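PDB 6J0B: Pvc2 from Photorhabdus asymbiotica subsp. asymbiotica, which probably forms part of the contractile sheath that surrounds the inner tube of an extracellular, phage tail-like injection system, here in its extended state. Local coordinates for residues I41-A46 with L85-S90; E142-A147 with G214-G219. All coordinates share one frame; numbering follows the deposited sequence.

Interaction 1 (I41-A46 with L85-S90); sequences ISEDNA and LVKTTS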
ATOM      1  N   ILE A  41     -62.230 -10.384 -43.758  1.00 80.31           N
ATOM      2  CA  ILE A  41     -62.270 -11.758 -43.275  1.00 80.31           C
ATOM      3  C   ILE A  41     -63.566 -12.403 -43.745  1.00 80.31           C
ATOM      4  O   ILE A  41     -64.580 -11.726 -43.955  1.00 80.31           O
ATOM      5  CB  ILE A  41     -62.109 -11.849 -41.743  1.00 80.31           C
ATOM      6  CG1 ILE A  41     -63.356 -11.390 -40.998  1.00 80.31           C
ATOM      7  CG2 ILE A  41     -60.915 -11.032 -41.284  1.00 80.31           C
ATOM      8  CD1 ILE A  41     -63.396 -11.899 -39.592  1.00 80.31           C
ATOM      9  N   SER A  42     -63.511 -13.711 -43.955  1.00 84.55           N
ATOM     10  CA  SER A  42     -64.651 -14.476 -44.427  1.00 84.55           C
ATOM     11  C   SER A  42     -65.370 -15.129 -43.254  1.00 84.55           C
ATOM     12  O   SER A  42     -64.847 -15.209 -42.140  1.00 84.55           O
ATOM     13  CB  SER A  42     -64.201 -15.541 -45.427  1.00 84.55           C
ATOM     14  OG  SER A  42     -65.221 -16.494 -45.662  1.00 84.55           O
ATOM     15  N   GLU A  43     -66.590 -15.586 -43.515  1.00 84.72           N
ATOM     16  CA  GLU A  43     -67.315 -16.364 -42.526  1.00 84.72           C
ATOM     17  C   GLU A  43     -66.664 -17.728 -42.337  1.00 84.72           C
ATOM     18  O   GLU A  43     -65.986 -18.254 -43.225  1.00 84.72           O
ATOM     19  CB  GLU A  43     -68.766 -16.575 -42.947  1.00 84.72           C
ATOM     20  CG  GLU A  43     -69.741 -15.489 -42.562  1.00 84.72           C
ATOM     21  CD  GLU A  43     -71.139 -15.808 -43.053  1.00 84.72           C
ATOM     22  OE1 GLU A  43     -72.006 -14.912 -43.035  1.00 84.72           O
ATOM     23  OE2 GLU A  43     -71.367 -16.966 -43.467  1.00 84.72           O
ATOM     24  N   ASP A  44     -66.867 -18.282 -41.141  1.00 83.23           N
ATOM     25  CA  ASP A  44     -66.656 -19.693 -40.816  1.00 83.23           C
ATOM     26  C   ASP A  44     -65.204 -20.146 -40.949  1.00 83.23           C
ATOM     27  O   ASP A  44     -64.948 -21.333 -41.167  1.00 83.23           O
ATOM     28  CB  ASP A  44     -67.571 -20.595 -41.651  1.00 83.23           C
ATOM     29  CG  ASP A  44     -68.954 -20.731 -41.049  1.00 83.23           C
ATOM     30  OD1 ASP A  44     -69.050 -21.133 -39.872  1.00 83.23           O
ATOM     31  OD2 ASP A  44     -69.944 -20.426 -41.746  1.00 83.23           O
ATOM     32  N   ASN A  45     -64.242 -19.236 -40.818  1.00 77.83           N
ATOM     33  CA  ASN A  45     -62.869 -19.647 -40.561  1.00 77.83           C
ATOM     34  C   ASN A  45     -62.172 -18.584 -39.728  1.00 77.83           C
ATOM     35  O   ASN A  45     -62.375 -17.384 -39.930  1.00 77.83           O
ATOM     36  CB  ASN A  45     -62.071 -19.931 -41.846  1.00 77.83           C
ATOM     37  CG  ASN A  45     -62.385 -18.970 -42.973  1.00 77.83           C
ATOM     38  OD1 ASN A  45     -62.851 -17.855 -42.753  1.00 77.83           O
ATOM     39  ND2 ASN A  45     -62.121 -19.405 -44.198  1.00 77.83           N
ATOM     40  N   ALA A  46     -61.366 -19.045 -38.778  1.00 68.40           N
ATOM     41  CA  ALA A  46     -60.558 -18.168 -37.948  1.00 68.40           C
ATOM     42  C   ALA A  46     -59.259 -17.853 -38.667  1.00 68.40           C
ATOM     43  O   ALA A  46     -58.619 -18.748 -39.225  1.00 68.40           O
ATOM     44  CB  ALA A  46     -60.259 -18.825 -36.604  1.00 68.40           C
ATOM     45  N   LEU A  85     -59.268 -14.095 -35.539  1.00 61.21           N
ATOM     46  CA  LEU A  85     -60.296 -13.165 -35.994  1.00 61.21           C
ATOM     47  C   LEU A  85     -61.454 -13.979 -36.550  1.00 61.21           C
ATOM     48  O   LEU A  85     -61.368 -14.505 -37.662  1.00 61.21           O
ATOM     49  CB  LEU A  85     -59.749 -12.211 -37.054  1.00 61.21           C
ATOM     50  CG  LEU A  85     -59.197 -10.847 -36.645  1.00 61.21           C
ATOM     51  CD1 LEU A  85     -57.937 -10.973 -35.821  1.00 61.21           C
ATOM     52  CD2 LEU A  85     -58.936 -10.015 -37.883  1.00 61.21           C
ATOM     53  N   VAL A  86     -62.533 -14.085 -35.782  1.00 65.65           N
ATOM     54  CA  VAL A  86     -63.716 -14.841 -36.173  1.00 65.65           C
ATOM     55  C   VAL A  86     -64.870 -13.863 -36.319  1.00 65.65           C
ATOM     56  O   VAL A  86     -65.058 -12.992 -35.464  1.00 65.65           O
ATOM     57  CB  VAL A  86     -64.052 -15.939 -35.147  1.00 65.65           C
ATOM     58  CG1 VAL A  86     -65.185 -16.813 -35.643  1.00 65.65           C
ATOM     59  CG2 VAL A  86     -62.836 -16.786 -34.861  1.00 65.65           C
ATOM     60  N   LYS A  87     -65.629 -13.994 -37.405  1.00 75.15           N
ATOM     61  CA  LYS A  87     -66.812 -13.165 -37.583  1.00 75.15           C
ATOM     62  C   LYS A  87     -67.893 -13.565 -36.586  1.00 75.15           C
ATOM     63  O   LYS A  87     -67.974 -14.715 -36.151  1.00 75.15           O
ATOM     64  CB  LYS A  87     -67.336 -13.267 -39.013  1.00 75.15           C
ATOM     65  CG  LYS A  87     -67.124 -11.991 -39.804  1.00 75.15           C
ATOM     66  CD  LYS A  87     -67.587 -12.114 -41.238  1.00 75.15           C
ATOM     67  CE  LYS A  87     -67.288 -10.837 -42.001  1.00 75.15           C
ATOM     68  NZ  LYS A  87     -67.661 -10.942 -43.435  1.00 75.15           N
ATOM     69  N   THR A  88     -68.733 -12.593 -36.228  1.00 75.48           N
ATOM     70  CA  THR A  88     -69.569 -12.723 -35.041  1.00 75.48           C
ATOM     71  C   THR A  88     -70.779 -13.628 -35.238  1.00 75.48           C
ATOM     72  O   THR A  88     -71.314 -14.137 -34.248  1.00 75.48           O
ATOM     73  CB  THR A  88     -70.027 -11.338 -34.567  1.00 75.48           C
ATOM     74  OG1 THR A  88     -70.797 -11.469 -33.369  1.00 75.48           O
ATOM     75  CG2 THR A  88     -70.864 -10.637 -35.630  1.00 75.48           C
ATOM     76  N   THR A  89     -71.223 -13.853 -36.474  1.00 78.33           N
ATOM     77  CA  THR A  89     -72.389 -14.702 -36.687  1.00 78.33           C
ATOM     78  C   THR A  89     -72.024 -16.170 -36.810  1.00 78.33           C
ATOM     79  O   THR A  89     -72.823 -17.035 -36.434  1.00 78.33           O
ATOM     80  CB  THR A  89     -73.155 -14.256 -37.930  1.00 78.33           C
ATOM     81  OG1 THR A  89     -72.288 -14.302 -39.070  1.00 78.33           O
ATOM     82  CG2 THR A  89     -73.671 -12.843 -37.734  1.00 78.33           C
ATOM     83  N   SER A  90     -70.835 -16.468 -37.330  1.00 77.89           N
ATOM     84  CA  SER A  90     -70.285 -17.813 -37.313  1.00 77.89           C
ATOM     85  C   SER A  90     -69.367 -18.039 -36.124  1.00 77.89           C
ATOM     86  O   SER A  90     -68.531 -18.946 -36.161  1.00 77.89           O
ATOM     87  CB  SER A  90     -69.528 -18.088 -38.612  1.00 77.89           C
ATOM     88  OG  SER A  90     -68.341 -17.319 -38.672  1.00 77.89           O
TER
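With CG1 set between its own backbone N and carbonyl carbon (chi1 73°), Ile41 lowers CD1 onto the strand carrying Lys87, while the lysine, extended beyond CG, runs past it in the opposite direction. Ile41 CD1 lies 3.7 Å from Lys87 CG, and its other branch, CG2, meets Leu85 CD2 at 4.1 Å, the two side chains crossing at about a right angle. The full length of the lysine carries NZ up to the loop, where a weak bond of 3.2 Å joins Lys87 NZ to Ile41 O; the same ammonium also bonds Asn38 O.

In the loop beyond strand 83-87, Ser90 turns OG into the space between its backbone N and C (chi1 70°) and accepts the amide of Asp44: N to OG is 3.0 Å, with an N-H...O angle of 152°. Its CB rests against the Asp44 carboxylate, 3.3 Å from OD1. Separately, Ala46 CB packs on Val86 CG2 at 3.7 Å, and Ile94 of helix 91-94 touches both side chains.

The connection from strand 31-34 to strand 47-49 is thereby laid over the end of their common neighbour, 83-87, in the mixed sheet. The loop is thus held at its backbone, the Ile41 carbonyl accepting weakly from Lys87 and the Asp44 amide donating to Ser90, so that the polar ties do not depend on a paired charge across the contact.

Interaction 2 (E142-A147 with G214-G219); sequences EEAKQA and GEYNTG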
ATOM      1  N   GLU A 142     -78.307   0.744 -11.200  1.00 85.40           N
ATOM      2  CA  GLU A 142     -78.650  -0.670 -11.126  1.00 85.40           C
ATOM      3  C   GLU A 142     -79.395  -1.163 -12.360  1.00 85.40           C
ATOM      4  O   GLU A 142     -79.616  -2.371 -12.486  1.00 85.40           O
ATOM      5  CB  GLU A 142     -79.469  -0.962  -9.862  1.00 85.40           C
ATOM      6  CG  GLU A 142     -80.921  -0.530  -9.913  1.00 85.40           C
ATOM      7  CD  GLU A 142     -81.302   0.359  -8.744  1.00 85.40           C
ATOM      8  OE1 GLU A 142     -80.612   1.376  -8.525  1.00 85.40           O
ATOM      9  OE2 GLU A 142     -82.286   0.041  -8.041  1.00 85.40           O
ATOM     10  N   GLU A 143     -79.776  -0.265 -13.270  1.00 83.46           N
ATOM     11  CA  GLU A 143     -80.342  -0.680 -14.547  1.00 83.46           C
ATOM     12  C   GLU A 143     -79.261  -1.037 -15.557  1.00 83.46           C
ATOM     13  O   GLU A 143     -79.499  -1.857 -16.450  1.00 83.46           O
ATOM     14  CB  GLU A 143     -81.227   0.427 -15.118  1.00 83.46           C
ATOM     15  CG  GLU A 143     -82.153   1.074 -14.109  1.00 83.46           C
ATOM     16  CD  GLU A 143     -82.491   2.505 -14.478  1.00 83.46           C
ATOM     17  OE1 GLU A 143     -83.314   3.127 -13.774  1.00 83.46           O
ATOM     18  OE2 GLU A 143     -81.929   3.009 -15.472  1.00 83.46           O
ATOM     19  N   ALA A 144     -78.079  -0.427 -15.443  1.00 80.18           N
ATOM     20  CA  ALA A 144     -76.982  -0.749 -16.347  1.00 80.18           C
ATOM     21  C   ALA A 144     -76.359  -2.098 -16.023  1.00 80.18           C
ATOM     22  O   ALA A 144     -75.868  -2.780 -16.927  1.00 80.18           O
ATOM     23  CB  ALA A 144     -75.916   0.345 -16.297  1.00 80.18           C
ATOM     24  N   LYS A 145     -76.368  -2.497 -14.750  1.00 73.69           N
ATOM     25  CA  LYS A 145     -75.925  -3.836 -14.392  1.00 73.69           C
ATOM     26  C   LYS A 145     -76.941  -4.893 -14.795  1.00 73.69           C
ATOM     27  O   LYS A 145     -76.586  -6.071 -14.900  1.00 73.69           O
ATOM     28  CB  LYS A 145     -75.639  -3.914 -12.890  1.00 73.69           C
ATOM     29  CG  LYS A 145     -74.525  -2.983 -12.432  1.00 73.69           C
ATOM     30  CD  LYS A 145     -73.937  -3.398 -11.093  1.00 73.69           C
ATOM     31  CE  LYS A 145     -74.543  -2.629  -9.940  1.00 73.69           C
ATOM     32  NZ  LYS A 145     -73.675  -2.713  -8.731  1.00 73.69           N
ATOM     33  N   GLN A 146     -78.192  -4.495 -15.041  1.00 78.37           N
ATOM     34  CA  GLN A 146     -79.221  -5.438 -15.463  1.00 78.37           C
ATOM     35  C   GLN A 146     -79.020  -5.903 -16.898  1.00 78.37           C
ATOM     36  O   GLN A 146     -79.517  -6.970 -17.274  1.00 78.37           O
ATOM     37  CB  GLN A 146     -80.600  -4.799 -15.315  1.00 78.37           C
ATOM     38  CG  GLN A 146     -81.421  -5.349 -14.172  1.00 78.37           C
ATOM     39  CD  GLN A 146     -82.029  -6.693 -14.500  1.00 78.37           C
ATOM     40  OE1 GLN A 146     -81.420  -7.738 -14.269  1.00 78.37           O
ATOM     41  NE2 GLN A 146     -83.239  -6.675 -15.045  1.00 78.37           N
ATOM     42  N   ALA A 147     -78.304  -5.123 -17.711  1.00 76.45           N
ATOM     43  CA  ALA A 147     -78.137  -5.476 -19.116  1.00 76.45           C
ATOM     44  C   ALA A 147     -77.184  -6.648 -19.301  1.00 76.45           C
ATOM     45  O   ALA A 147     -77.249  -7.341 -20.321  1.00 76.45           O
ATOM     46  CB  ALA A 147     -77.640  -4.266 -19.906  1.00 76.45           C
ATOM     47  N   GLY A 214     -68.318   2.943  -6.635  1.00 60.10           N
ATOM     48  CA  GLY A 214     -68.855   2.171  -5.532  1.00 60.10           C
ATOM     49  C   GLY A 214     -70.209   1.559  -5.829  1.00 60.10           C
ATOM     50  O   GLY A 214     -70.555   0.518  -5.266  1.00 60.10           O
ATOM     51  N   GLU A 215     -70.991   2.196  -6.703  1.00 65.65           N
ATOM     52  CA  GLU A 215     -72.273   1.632  -7.115  1.00 65.65           C
ATOM     53  C   GLU A 215     -72.080   0.369  -7.938  1.00 65.65           C
ATOM     54  O   GLU A 215     -72.725  -0.656  -7.692  1.00 65.65           O
ATOM     55  CB  GLU A 215     -73.061   2.656  -7.931  1.00 65.65           C
ATOM     56  CG  GLU A 215     -74.098   3.420  -7.155  1.00 65.65           C
ATOM     57  CD  GLU A 215     -75.323   2.600  -6.826  1.00 65.65           C
ATOM     58  OE1 GLU A 215     -75.785   1.823  -7.687  1.00 65.65           O
ATOM     59  OE2 GLU A 215     -75.829   2.738  -5.695  1.00 65.65           O
ATOM     60  N   TYR A 216     -71.190   0.429  -8.922  1.00 64.49           N
ATOM     61  CA  TYR A 216     -71.098  -0.624  -9.919  1.00 64.49           C
ATOM     62  C   TYR A 216     -70.252  -1.798  -9.470  1.00 64.49           C
ATOM     63  O   TYR A 216     -70.361  -2.872 -10.058  1.00 64.49           O
ATOM     64  CB  TYR A 216     -70.542  -0.055 -11.219  1.00 64.49           C
ATOM     65  CG  TYR A 216     -71.530   0.830 -11.929  1.00 64.49           C
ATOM     66  CD1 TYR A 216     -72.426   0.298 -12.843  1.00 64.49           C
ATOM     67  CD2 TYR A 216     -71.581   2.191 -11.671  1.00 64.49           C
ATOM     68  CE1 TYR A 216     -73.339   1.098 -13.490  1.00 64.49           C
ATOM     69  CE2 TYR A 216     -72.492   2.999 -12.310  1.00 64.49           C
ATOM     70  CZ  TYR A 216     -73.365   2.447 -13.222  1.00 64.49           C
ATOM     71  OH  TYR A 216     -74.272   3.252 -13.868  1.00 64.49           O
ATOM     72  N   ASN A 217     -69.434  -1.630  -8.437  1.00 56.94           N
ATOM     73  CA  ASN A 217     -68.526  -2.688  -8.023  1.00 56.94           C
ATOM     74  C   ASN A 217     -69.218  -3.801  -7.248  1.00 56.94           C
ATOM     75  O   ASN A 217     -68.634  -4.875  -7.086  1.00 56.94           O
ATOM     76  CB  ASN A 217     -67.408  -2.092  -7.170  1.00 56.94           C
ATOM     77  CG  ASN A 217     -66.138  -2.900  -7.224  1.00 56.94           C
ATOM     78  OD1 ASN A 217     -65.766  -3.428  -8.268  1.00 56.94           O
ATOM     79  ND2 ASN A 217     -65.458  -2.994  -6.093  1.00 56.94           N
ATOM     80  N   THR A 218     -70.443  -3.582  -6.769  1.00 61.87           N
ATOM     81  CA  THR A 218     -71.015  -4.497  -5.787  1.00 61.87           C
ATOM     82  C   THR A 218     -71.667  -5.722  -6.427  1.00 61.87           C
ATOM     83  O   THR A 218     -71.201  -6.849  -6.239  1.00 61.87           O
ATOM     84  CB  THR A 218     -72.024  -3.753  -4.907  1.00 61.87           C
ATOM     85  OG1 THR A 218     -73.110  -3.280  -5.714  1.00 61.87           O
ATOM     86  CG2 THR A 218     -71.356  -2.572  -4.218  1.00 61.87           C
ATOM     87  N   GLY A 219     -72.743  -5.528  -7.187  1.00 63.75           N
ATOM     88  CA  GLY A 219     -73.584  -6.662  -7.538  1.00 63.75           C
ATOM     89  C   GLY A 219     -73.225  -7.455  -8.780  1.00 63.75           C
ATOM     90  O   GLY A 219     -72.913  -8.644  -8.691  1.00 63.75           O
TER
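Lys145, next to Ala144, accounts for most of the close packing against 214-219. Its CG starts 3.9 Å from Tyr216 CD1, approaching the ring obliquely. Lys145 CD follows at 3.8 Å from Tyr216 O; the bend at chi3 (-97°) beyond it swings CE and NZ to the carbonyl of Glu215. Lys145 NZ donates to Glu215 O at a modelled distance of 2.5 Å, a very short value on which little can rest at this resolution. Thr218 OG1 converges on the same carbonyl through a weak bond of 3.3 Å to Glu215 O, and it stands 3.1 Å from Lys145 NZ. The ammonium thus sits at the Glu215 carbonyl, on the chain that continues into strand 222-228.

Both segments belong to the subtilisin-like domain of the phage tail sheath family, and the contact joins two of its helices beside the mixed sheet. Tyr216 is buried here: its ring touches Ile222 and Met224 of strand 222-228, and its hydroxyl is bonded to Thr137 O. Ala144 CB abuts the ring edge in plane, 3.9 Å from Tyr216 CE1.

The acidic side is much looser. Exposed Glu142 approaches Glu215 loosely, the Glu142 and Glu215 OE1 atoms 4.9 Å apart; these like charges probably repel, whereas Lys145 NZ, 5.1 Å from Glu215 OE1, may partly offset them.

Overall arrangement
Interactions 1 and 2 follow one another along the chain, the first closing before the second opens, and they do not touch: their centres are 32 Å apart and their nearest atoms about 15 Å. Their centres lie about 20 and 21 Å from that of the chain. The mixed sheet relates them, since 83-87 is next to the outermost strand 47-49, whereas 214-219 leads into strand 222-228, next to the other outermost strand, 234-235. Their surroundings differ as well. No other protein chain touches the segments of interaction 1, while at interaction 2 Asn217 packs on Ser6 of a second subunit, placing that contact beside a subunit interface of the sheath-tube assembly.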